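Local coordinates for protein berberine bridge enzyme-like 28 (Arabidopsis thaliana, PDB 5D79) that binds FAD as an oxidoreductase of the berberine bridge enzyme-like family and is involved in adaptation to salt stress, at residues Ile65-Phe70 with Ser362-Gly367; Cys112-Ser117 with Phe473-Leu478; Asn312-Met317 with Leu326-Cys331. All blocks are in the same frame, centred on the assembly; numbering follows the deposited sequence.

Interaction 1: residues Ile65-Phe70 with Ser362-Gly367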
loop_
_atom_site.group_PDB
_atom_site.type_symbol
_atom_site.label_atom_id
_atom_site.label_comp_id
_atom_site.label_asym_id
_atom_site.label_seq_id
_atom_site.Cartn_x
_atom_site.Cartn_y
_atom_site.Cartn_z
ATOM N N ILE A 65 6.424 -13.444 2.488
ATOM C CA ILE A 65 5.365 -13.520 1.472
ATOM C C ILE A 65 4.026 -13.273 2.154
ATOM O O ILE A 65 3.518 -14.120 2.885
ATOM C CB ILE A 65 5.336 -14.868 0.717
ATOM C CG1 ILE A 65 6.550 -14.985 -0.215
ATOM C CG2 ILE A 65 4.063 -14.979 -0.101
ATOM C CD1 ILE A 65 6.619 -16.276 -1.032
ATOM N N GLN A 66 3.478 -12.082 1.935
ATOM C CA GLN A 66 2.269 -11.650 2.618
ATOM C C GLN A 66 1.036 -11.767 1.719
ATOM O O GLN A 66 -0.025 -11.202 2.002
ATOM C CB GLN A 66 2.443 -10.224 3.131
ATOM C CG GLN A 66 3.550 -10.085 4.176
ATOM C CD GLN A 66 3.214 -10.723 5.534
ATOM O OE1 GLN A 66 2.257 -11.493 5.671
ATOM N NE2 GLN A 66 4.014 -10.394 6.547
ATOM N N ASN A 67 1.204 -12.506 0.627
ATOM C CA ASN A 67 0.094 -13.080 -0.123
ATOM C C ASN A 67 0.464 -14.537 -0.469
ATOM O O ASN A 67 1.085 -14.808 -1.509
ATOM C CB ASN A 67 -0.215 -12.257 -1.378
ATOM C CG ASN A 67 -1.629 -12.489 -1.893
ATOM O OD1 ASN A 67 -2.279 -13.485 -1.544
ATOM N ND2 ASN A 67 -2.112 -11.573 -2.728
ATOM N N PRO A 68 0.107 -15.471 0.431
ATOM C CA PRO A 68 0.516 -16.886 0.429
ATOM C C PRO A 68 0.272 -17.644 -0.884
ATOM O O PRO A 68 1.017 -18.591 -1.196
ATOM C CB PRO A 68 -0.326 -17.485 1.559
ATOM C CG PRO A 68 -0.509 -16.353 2.500
ATOM C CD PRO A 68 -0.672 -15.134 1.634
ATOM N N ARG A 69 -0.736 -17.223 -1.644
ATOM C CA ARG A 69 -1.061 -17.861 -2.914
ATOM C C ARG A 69 0.123 -17.791 -3.874
ATOM O O ARG A 69 0.208 -18.557 -4.838
ATOM C CB ARG A 69 -2.303 -17.215 -3.540
ATOM C CG ARG A 69 -2.128 -15.759 -3.889
ATOM C CD ARG A 69 -3.431 -15.131 -4.397
ATOM N NE ARG A 69 -3.717 -15.403 -5.809
ATOM C CZ ARG A 69 -4.120 -14.484 -6.686
ATOM N NH1 ARG A 69 -4.359 -14.829 -7.945
ATOM N NH2 ARG A 69 -4.285 -13.218 -6.312
ATOM N N PHE A 70 1.042 -16.870 -3.601
ATOM C CA PHE A 70 2.233 -16.720 -4.421
ATOM C C PHE A 70 3.441 -17.357 -3.761
ATOM O O PHE A 70 4.584 -17.050 -4.100
ATOM C CB PHE A 70 2.503 -15.248 -4.703
ATOM C CG PHE A 70 1.456 -14.606 -5.554
ATOM C CD1 PHE A 70 1.256 -15.031 -6.860
ATOM C CD2 PHE A 70 0.677 -13.584 -5.056
ATOM C CE1 PHE A 70 0.292 -14.444 -7.658
ATOM C CE2 PHE A 70 -0.290 -12.980 -5.842
ATOM C CZ PHE A 70 -0.485 -13.409 -7.147
ATOM N N SER A 362 -1.839 -15.602 6.934
ATOM C CA SER A 362 -2.320 -16.931 6.584
ATOM C C SER A 362 -3.444 -16.830 5.568
ATOM O O SER A 362 -3.967 -17.847 5.112
ATOM C CB SER A 362 -2.787 -17.688 7.831
ATOM O OG SER A 362 -4.119 -17.357 8.180
ATOM N N LEU A 363 -3.802 -15.596 5.212
ATOM C CA LEU A 363 -4.902 -15.339 4.286
ATOM C C LEU A 363 -4.409 -14.826 2.941
ATOM O O LEU A 363 -3.795 -13.754 2.860
ATOM C CB LEU A 363 -5.894 -14.326 4.876
ATOM C CG LEU A 363 -6.526 -14.710 6.219
ATOM C CD1 LEU A 363 -7.662 -13.779 6.570
ATOM C CD2 LEU A 363 -7.003 -16.163 6.186
ATOM N N SER A 364 -4.674 -15.610 1.893
ATOM C CA SER A 364 -4.444 -15.180 0.516
ATOM C C SER A 364 -5.546 -14.218 0.117
ATOM O O SER A 364 -6.618 -14.215 0.717
ATOM C CB SER A 364 -4.415 -16.370 -0.446
ATOM O OG SER A 364 -3.338 -17.240 -0.159
ATOM N N PHE A 365 -5.297 -13.407 -0.902
ATOM C CA PHE A 365 -6.305 -12.452 -1.322
ATOM C C PHE A 365 -6.168 -12.064 -2.798
ATOM O O PHE A 365 -5.125 -12.277 -3.424
ATOM C CB PHE A 365 -6.248 -11.203 -0.424
ATOM C CG PHE A 365 -4.940 -10.466 -0.492
ATOM C CD1 PHE A 365 -4.695 -9.545 -1.504
ATOM C CD2 PHE A 365 -3.949 -10.694 0.456
ATOM C CE1 PHE A 365 -3.485 -8.877 -1.580
ATOM C CE2 PHE A 365 -2.729 -10.020 0.387
ATOM C CZ PHE A 365 -2.498 -9.113 -0.634
ATOM N N LYS A 366 -7.253 -11.527 -3.346
ATOM C CA LYS A 366 -7.234 -10.819 -4.610
ATOM C C LYS A 366 -7.908 -9.478 -4.367
ATOM O O LYS A 366 -9.018 -9.433 -3.840
ATOM C CB LYS A 366 -7.957 -11.601 -5.699
ATOM C CG LYS A 366 -8.127 -10.814 -6.972
ATOM C CD LYS A 366 -6.784 -10.354 -7.509
ATOM C CE LYS A 366 -6.980 -9.460 -8.712
ATOM N NZ LYS A 366 -5.706 -9.051 -9.378
ATOM N N GLY A 367 -7.231 -8.387 -4.720
ATOM C CA GLY A 367 -7.787 -7.059 -4.547
ATOM C C GLY A 367 -7.783 -6.236 -5.822
ATOM O O GLY A 367 -6.880 -6.350 -6.657
#

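Interaction 2: residues Cys112-Ser117 with Phe473-Leu478. With FAD (flavin-adenine dinucleotide), chain E.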
loop_
_atom_site.group_PDB
_atom_site.type_symbol
_atom_site.label_atom_id
_atom_site.label_comp_id
_atom_site.label_asym_id
_atom_site.label_seq_id
_atom_site.Cartn_x
_atom_site.Cartn_y
_atom_site.Cartn_z
ATOM N N CYS A 112 3.196 -6.861 -1.682
ATOM C CA CYS A 112 2.795 -6.614 -3.071
ATOM C C CYS A 112 1.630 -7.503 -3.469
ATOM O O CYS A 112 1.711 -8.728 -3.403
ATOM C CB CYS A 112 3.957 -6.832 -4.050
ATOM S SG CYS A 112 3.669 -6.191 -5.745
ATOM N N TYR A 113 0.552 -6.861 -3.899
ATOM C CA TYR A 113 -0.708 -7.531 -4.205
ATOM C C TYR A 113 -0.581 -8.656 -5.243
ATOM O O TYR A 113 -1.380 -9.595 -5.250
ATOM C CB TYR A 113 -1.727 -6.480 -4.659
ATOM C CG TYR A 113 -2.592 -5.980 -3.527
ATOM C CD1 TYR A 113 -2.061 -5.782 -2.256
ATOM C CD2 TYR A 113 -3.943 -5.720 -3.725
ATOM C CE1 TYR A 113 -2.859 -5.340 -1.206
ATOM C CE2 TYR A 113 -4.753 -5.270 -2.686
ATOM C CZ TYR A 113 -4.206 -5.086 -1.426
ATOM O OH TYR A 113 -5.007 -4.647 -0.404
ATOM N N GLU A 114 0.433 -8.567 -6.096
ATOM C CA GLU A 114 0.679 -9.595 -7.105
ATOM C C GLU A 114 2.018 -10.305 -6.888
ATOM O O GLU A 114 2.490 -11.035 -7.763
ATOM C CB GLU A 114 0.637 -8.984 -8.519
ATOM C CG GLU A 114 -0.719 -8.390 -8.941
ATOM C CD GLU A 114 -1.718 -9.432 -9.472
ATOM O OE1 GLU A 114 -1.492 -10.655 -9.293
ATOM O OE2 GLU A 114 -2.734 -9.017 -10.075
ATOM N N GLY A 115 2.639 -10.073 -5.738
ATOM C CA GLY A 115 3.900 -10.722 -5.415
ATOM C C GLY A 115 5.102 -10.343 -6.266
ATOM O O GLY A 115 6.052 -11.115 -6.357
ATOM N N LEU A 116 5.086 -9.151 -6.862
ATOM C CA LEU A 116 6.107 -8.764 -7.844
ATOM C C LEU A 116 7.437 -8.350 -7.237
ATOM O O LEU A 116 8.363 -7.999 -7.972
ATOM C CB LEU A 116 5.601 -7.624 -8.723
ATOM C CG LEU A 116 4.452 -7.949 -9.664
ATOM C CD1 LEU A 116 4.279 -6.824 -10.659
ATOM C CD2 LEU A 116 4.690 -9.281 -10.363
ATOM N N SER A 117 7.527 -8.384 -5.908
ATOM C CA SER A 117 8.776 -8.095 -5.197
ATOM C C SER A 117 9.636 -9.354 -5.004
ATOM O O SER A 117 10.837 -9.274 -4.720
ATOM C CB SER A 117 8.474 -7.458 -3.840
ATOM O OG SER A 117 7.542 -8.238 -3.113
ATOM N N PHE A 473 -2.192 -1.024 -4.752
ATOM C CA PHE A 473 -2.990 -2.234 -4.968
ATOM C C PHE A 473 -2.705 -2.769 -6.383
ATOM O O PHE A 473 -3.559 -2.680 -7.261
ATOM C CB PHE A 473 -4.500 -1.964 -4.790
ATOM C CG PHE A 473 -4.901 -1.504 -3.397
ATOM C CD1 PHE A 473 -4.231 -1.958 -2.265
ATOM C CD2 PHE A 473 -5.957 -0.610 -3.223
ATOM C CE1 PHE A 473 -4.607 -1.531 -0.982
ATOM C CE2 PHE A 473 -6.332 -0.173 -1.950
ATOM C CZ PHE A 473 -5.658 -0.636 -0.830
ATOM N N LYS A 474 -1.504 -3.299 -6.609
ATOM C CA LYS A 474 -1.109 -3.760 -7.946
ATOM C C LYS A 474 -2.075 -4.809 -8.520
ATOM O O LYS A 474 -2.456 -5.764 -7.837
ATOM C CB LYS A 474 0.319 -4.329 -7.933
ATOM C CG LYS A 474 1.389 -3.393 -8.488
ATOM C CD LYS A 474 2.680 -4.153 -8.741
ATOM C CE LYS A 474 3.916 -3.287 -8.494
ATOM N NZ LYS A 474 5.161 -4.119 -8.437
ATOM N N ASP A 475 -2.466 -4.613 -9.780
ATOM C CA ASP A 475 -3.440 -5.475 -10.432
ATOM C C ASP A 475 -3.031 -5.765 -11.891
ATOM O O ASP A 475 -3.176 -4.930 -12.785
ATOM C CB ASP A 475 -4.832 -4.830 -10.352
ATOM C CG ASP A 475 -5.944 -5.741 -10.857
ATOM O OD1 ASP A 475 -5.714 -6.963 -11.062
ATOM O OD2 ASP A 475 -7.062 -5.212 -11.046
ATOM N N MET A 476 -2.505 -6.964 -12.112
ATOM C CA MET A 476 -2.097 -7.403 -13.444
ATOM C C MET A 476 -3.256 -7.445 -14.424
ATOM O O MET A 476 -3.048 -7.435 -15.639
ATOM C CB MET A 476 -1.460 -8.786 -13.364
ATOM C CG MET A 476 -0.287 -8.835 -12.439
ATOM S SD MET A 476 1.058 -7.966 -13.217
ATOM C CE MET A 476 1.902 -9.386 -13.919
ATOM N N ASP A 477 -4.470 -7.511 -13.883
ATOM C CA ASP A 477 -5.684 -7.571 -14.691
ATOM C C ASP A 477 -5.963 -6.258 -15.419
ATOM O O ASP A 477 -6.750 -6.238 -16.365
ATOM C CB ASP A 477 -6.893 -7.955 -13.828
ATOM C CG ASP A 477 -6.863 -9.414 -13.393
ATOM O OD1 ASP A 477 -6.028 -10.187 -13.926
ATOM O OD2 ASP A 477 -7.688 -9.789 -12.529
ATOM N N LEU A 478 -5.313 -5.176 -14.989
ATOM C CA LEU A 478 -5.371 -3.908 -15.729
ATOM C C LEU A 478 -4.420 -3.915 -16.943
ATOM O O LEU A 478 -4.500 -3.044 -17.819
ATOM C CB LEU A 478 -5.040 -2.723 -14.811
ATOM C CG LEU A 478 -5.644 -2.727 -13.405
ATOM C CD1 LEU A 478 -5.170 -1.509 -12.622
ATOM C CD2 LEU A 478 -7.162 -2.790 -13.459
HETATM P PA FAD E . 6.826 -5.274 -1.153
HETATM O O1A FAD E . 6.251 -6.482 -1.848
HETATM O O2A FAD E . 8.098 -5.581 -0.397
HETATM O O5B FAD E . 7.038 -4.084 -2.226
HETATM C C5B FAD E . 6.024 -3.747 -3.162
HETATM C C4B FAD E . 6.578 -3.037 -4.405
HETATM O O4B FAD E . 7.459 -2.004 -3.999
HETATM C C3B FAD E . 7.368 -3.994 -5.285
HETATM O O3B FAD E . 7.194 -3.692 -6.653
HETATM C C2B FAD E . 8.802 -3.753 -4.847
HETATM O O2B FAD E . 9.738 -4.032 -5.873
HETATM C C1B FAD E . 8.784 -2.290 -4.413
HETATM N N9A FAD E . 9.747 -1.957 -3.340
HETATM C C8A FAD E . 9.762 -2.378 -2.029
HETATM N N7A FAD E . 10.821 -1.801 -1.405
HETATM C C5A FAD E . 11.481 -1.020 -2.293
HETATM C C6A FAD E . 12.616 -0.213 -2.204
HETATM N N6A FAD E . 13.141 0.096 -1.024
HETATM N N1A FAD E . 13.052 0.479 -3.317
HETATM C C2A FAD E . 12.364 0.380 -4.507
HETATM N N3A FAD E . 11.244 -0.423 -4.589
HETATM C C4A FAD E . 10.808 -1.109 -3.507
HETATM N N1 FAD E . -1.864 0.244 1.215
HETATM C C2 FAD E . -2.479 1.426 1.591
HETATM O O2 FAD E . -2.002 2.516 1.253
HETATM N N3 FAD E . -3.627 1.378 2.371
HETATM C C4 FAD E . -4.172 0.170 2.776
HETATM O O4 FAD E . -5.122 0.170 3.561
HETATM C C4X FAD E . -3.537 -1.018 2.413
HETATM N N5 FAD E . -3.969 -2.239 2.907
HETATM C C5X FAD E . -3.151 -3.352 2.787
HETATM C C6 FAD E . -3.427 -4.530 3.478
HETATM C C7 FAD E . -2.597 -5.646 3.341
HETATM C C7M FAD E . -2.911 -6.912 4.081
HETATM C C8 FAD E . -1.454 -5.573 2.542
HETATM C C8M FAD E . -0.560 -6.764 2.357
HETATM C C9 FAD E . -1.181 -4.399 1.850
HETATM C C9A FAD E . -2.050 -3.307 1.929
HETATM N N10 FAD E . -1.802 -2.146 1.213
HETATM C C10 FAD E . -2.361 -0.963 1.654
HETATM C "C1'" FAD E . -0.878 -2.162 0.034
HETATM C "C2'" FAD E . 0.568 -1.873 0.390
HETATM O "O2'" FAD E . 0.676 -0.536 0.830
HETATM C "C3'" FAD E . 1.406 -2.118 -0.859
HETATM O "O3'" FAD E . 1.350 -3.494 -1.169
HETATM C "C4'" FAD E . 2.858 -1.764 -0.651
HETATM O "O4'" FAD E . 3.463 -1.497 -1.889
HETATM C "C5'" FAD E . 3.584 -2.954 -0.063
HETATM O "O5'" FAD E . 4.826 -2.521 0.442
HETATM P P FAD E . 5.811 -3.639 1.033
HETATM O O1P FAD E . 7.180 -3.051 1.251
HETATM O O2P FAD E . 5.260 -4.225 2.309
HETATM O O3P FAD E . 5.691 -4.736 -0.144
HETATM O O HOH W 1 0.517 -3.890 -4.466
#

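Interaction 3: residues Asn312-Met317 with Leu326-Cys331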
loop_
_atom_site.group_PDB
_atom_site.type_symbol
_atom_site.label_atom_id
_atom_site.label_comp_id
_atom_site.label_asym_id
_atom_site.label_seq_id
_atom_site.Cartn_x
_atom_site.Cartn_y
_atom_site.Cartn_z
ATOM N N ASN A 312 -16.594 17.054 21.021
ATOM C CA ASN A 312 -16.484 17.761 19.753
ATOM C C ASN A 312 -16.819 16.867 18.579
ATOM O O ASN A 312 -17.410 17.316 17.598
ATOM C CB ASN A 312 -15.081 18.339 19.574
ATOM C CG ASN A 312 -14.780 19.441 20.565
ATOM O OD1 ASN A 312 -15.675 19.949 21.230
ATOM N ND2 ASN A 312 -13.516 19.820 20.666
ATOM N N LEU A 313 -16.430 15.600 18.671
ATOM C CA LEU A 313 -16.808 14.623 17.658
ATOM C C LEU A 313 -18.328 14.507 17.592
ATOM O O LEU A 313 -18.915 14.512 16.509
ATOM C CB LEU A 313 -16.186 13.253 17.955
ATOM C CG LEU A 313 -16.829 12.085 17.193
ATOM C CD1 LEU A 313 -16.559 12.214 15.703
ATOM C CD2 LEU A 313 -16.391 10.722 17.719
ATOM N N LEU A 314 -18.954 14.420 18.764
ATOM C CA LEU A 314 -20.388 14.154 18.878
ATOM C C LEU A 314 -21.230 15.305 18.345
ATOM O O LEU A 314 -22.239 15.085 17.676
ATOM C CB LEU A 314 -20.762 13.863 20.342
ATOM C CG LEU A 314 -20.188 12.559 20.906
ATOM C CD1 LEU A 314 -20.508 12.398 22.387
ATOM C CD2 LEU A 314 -20.691 11.375 20.094
ATOM N N ALA A 315 -20.813 16.528 18.658
ATOM C CA ALA A 315 -21.507 17.722 18.209
ATOM C C ALA A 315 -21.338 17.877 16.711
ATOM O O ALA A 315 -22.245 18.339 16.016
ATOM C CB ALA A 315 -20.981 18.941 18.931
ATOM N N LEU A 316 -20.169 17.485 16.218
ATOM C CA LEU A 316 -19.887 17.566 14.794
ATOM C C LEU A 316 -20.711 16.529 14.031
ATOM O O LEU A 316 -21.168 16.784 12.916
ATOM C CB LEU A 316 -18.393 17.378 14.531
ATOM C CG LEU A 316 -17.900 17.509 13.088
ATOM C CD1 LEU A 316 -18.203 18.874 12.510
ATOM C CD2 LEU A 316 -16.411 17.231 13.015
ATOM N N MET A 317 -20.940 15.374 14.641
ATOM C CA MET A 317 -21.591 14.286 13.923
ATOM C C MET A 317 -23.114 14.382 13.910
ATOM O O MET A 317 -23.759 13.788 13.051
ATOM C CB MET A 317 -21.165 12.936 14.505
ATOM C CG MET A 317 -19.805 12.443 14.009
ATOM S SD MET A 317 -19.877 11.413 12.529
ATOM C CE MET A 317 -20.904 10.080 13.119
ATOM N N LEU A 326 -24.609 8.100 15.996
ATOM C CA LEU A 326 -23.474 7.968 16.913
ATOM C C LEU A 326 -23.766 8.570 18.277
ATOM O O LEU A 326 -24.242 9.704 18.378
ATOM C CB LEU A 326 -22.228 8.632 16.344
ATOM C CG LEU A 326 -20.998 8.473 17.229
ATOM C CD1 LEU A 326 -20.637 7.015 17.281
ATOM C CD2 LEU A 326 -19.828 9.283 16.701
ATOM N N GLU A 327 -23.478 7.801 19.324
ATOM C CA GLU A 327 -23.599 8.285 20.696
ATOM C C GLU A 327 -22.313 8.004 21.448
ATOM O O GLU A 327 -21.453 7.297 20.939
ATOM C CB GLU A 327 -24.797 7.642 21.391
ATOM C CG GLU A 327 -26.128 8.157 20.858
ATOM C CD GLU A 327 -27.322 7.557 21.565
ATOM O OE1 GLU A 327 -28.216 7.046 20.860
ATOM O OE2 GLU A 327 -27.374 7.604 22.816
ATOM N N LYS A 328 -22.180 8.554 22.655
ATOM C CA LYS A 328 -20.930 8.446 23.417
ATOM C C LYS A 328 -20.444 7.012 23.598
ATOM O O LYS A 328 -19.245 6.742 23.659
ATOM C CB LYS A 328 -21.095 9.091 24.778
ATOM C CG LYS A 328 -19.934 9.975 25.159
ATOM C CD LYS A 328 -18.810 9.203 25.815
ATOM C CE LYS A 328 -17.749 10.157 26.375
ATOM N NZ LYS A 328 -16.943 9.539 27.462
ATOM N N GLU A 329 -21.399 6.097 23.674
ATOM C CA GLU A 329 -21.111 4.708 23.962
ATOM C C GLU A 329 -20.382 4.072 22.803
ATOM O O GLU A 329 -19.678 3.078 22.972
ATOM C CB GLU A 329 -22.408 3.964 24.272
ATOM C CG GLU A 329 -22.983 4.322 25.627
ATOM C CD GLU A 329 -23.637 5.703 25.702
ATOM O OE1 GLU A 329 -24.280 6.135 24.725
ATOM O OE2 GLU A 329 -23.526 6.350 26.765
ATOM N N GLY A 330 -20.554 4.658 21.624
ATOM C CA GLY A 330 -19.907 4.165 20.426
ATOM C C GLY A 330 -18.509 4.726 20.291
ATOM O O GLY A 330 -17.771 4.341 19.392
ATOM N N CYS A 331 -18.146 5.620 21.208
ATOM C CA CYS A 331 -16.883 6.342 21.139
ATOM C C CYS A 331 -15.862 5.939 22.192
ATOM O O CYS A 331 -16.211 5.517 23.280
ATOM C CB CYS A 331 -17.135 7.827 21.271
ATOM S SG CYS A 331 -18.251 8.477 20.058
#

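Interaction 1: residues Ile65-Phe70 with Ser362-Gly367
Asn67 meets Phe365 with both ends of its amide and with its flat face. OD1 accepts from the backbone N of Phe365 at 3.1 Å (N-H...O angle 156°), the donor tilted from the carbonyl plane; ND2 donates to Phe365 O at 3.2 Å, with that oxygen lying in the plane of the amide. With CG anti to the backbone N (chi1 -159°), the same amide stacks on the Phe365 ring, the two planes 17° apart and ND2 over the ring centre. Gln66 O comes to the rim of this ring instead, 3.4 Å from CE2. Phe365 belongs to strand 363-372, an outermost strand of a seven-stranded antiparallel sheet; Ser364 and Lys366 pair with strand 425-434, while the N and O of Phe365 turn to the loop, where the amide of Asn67 does what a neighbouring strand would. Phe365 O is gripped twice, since Arg69 NH2 also donates to it at 3.2 Å, from the opposite face of the carbonyl plane. One face of the Arg69 guanidinium is covered by Phe70, whose CZ lies over its centre. Pro68 CB packs 3.5 Å from Ser364 OG, which is hydrogen-bonded to Asp438. Farther out, Tyr113 meets the Phe365 ring edge-to-face.

Interaction 2: residues Cys112-Ser117 with Phe473-Leu478
Tyr113 and Phe473 form the tight end of this contact, their side chains lying side by side and pointing the same way. The ring planes are 28° apart but slid so that they barely overlap; Tyr113 CZ comes within 3.2 Å of Phe473 CD1, and Phe473 CA makes a CH-pi contact over the tyrosine face. The Tyr113 hydroxyl is hydrogen-bonded to Gln428. A water accepts from both Tyr113 N and Lys474 N, each at 3.0 Å, and so bridges the two backbones. Near the middle, Glu114 OE2 accepts a hydrogen bond from the backbone N of Met476 at 2.9 Å (160°), met from above the carboxylate plane. A bend at chi2 (-83°) brings this carboxylate over Met476 CG. Its closeness to Asp475 is probably eased by Lys366, which forms salt bridges with both acids. The other end is looser: Leu116 CD1 and Met476 SD are 4.3 Å apart, Met476 is partly exposed, and Asp477, whose N closes an Asx turn on Asp475 OD1, faces solvent. Cys112 N and Ser117 OG hydrogen-bond FAD O1A, while Lys474 NZ reaches FAD O3B at 2.7 Å. The FAD-binding domain and the C-terminal berberine-like segment thus both contribute to the FAD pocket of this oxygen-dependent oxidoreductase family.

Interaction 3: residues Asn312-Met317 with Leu326-Cys331
Leu326 points its CD2 methyl into a pocket of three apolar side chains from helix 310-320. Leu313 CD2 is 3.9 Å from that methyl, Leu314 CD2 4.1 Å, and Met317 closes the third side, its CE 3.8 Å from Leu326 CB. Both Leu313 and Met317 cross Leu326 at about a right angle. The methionine gets there by folding: a bend at chi2 (-91°) and another at chi3 bring CE back against the leucine. Leu314 starts from the flank of the helix and reaches across, its CG anti to the carbonyl carbon (chi1 -67°), and its two branches divide the work. CD1 lies 3.7 Å from Lys328 CG, touching the aliphatic part of a chain whose end leads away, whereas CD2 touches Cys331 SG at 3.8 Å. Cys331 SG also meets Leu313 CD2 at 3.7 Å. The helix joins strand 298-306 to strand 331-334, which run parallel to each other, the antiparallel strand 253-260 lying between them: a beta-alpha-beta crossover in the seven-stranded sheet. Cut back to an alanine, Leu314 would probably leave a gap between the helix and the turn, with Lys328 CG lacking its methyl neighbour and Cys331 SG packed on one leucine rather than two. Leu313 and Leu326 both continue onto Phe256 of strand 253-260, where the helix covers the sheet.

How the interactions relate
From the N terminus, the chain leaves residues 65-70, passes the loop 112-117 of the FAD-binding domain, and much later runs through 312-317 and 326-331. Interaction 3 closes a short local loop of eight intervening residues at an edge of the seven-stranded sheet. Strand 363-372, at the other edge, then closes interaction 1, and residues 473-478 close interaction 2. These two long closures cross, since their segments alternate, and each encloses interaction 3 in sequence. In space interactions 1 and 2 touch, with centres 11 Å apart, tying that sheet edge to both flavin-binding parts, whereas interaction 3 keeps its nearest atoms about 23 Å from interaction 2 and about 24 Å from interaction 1.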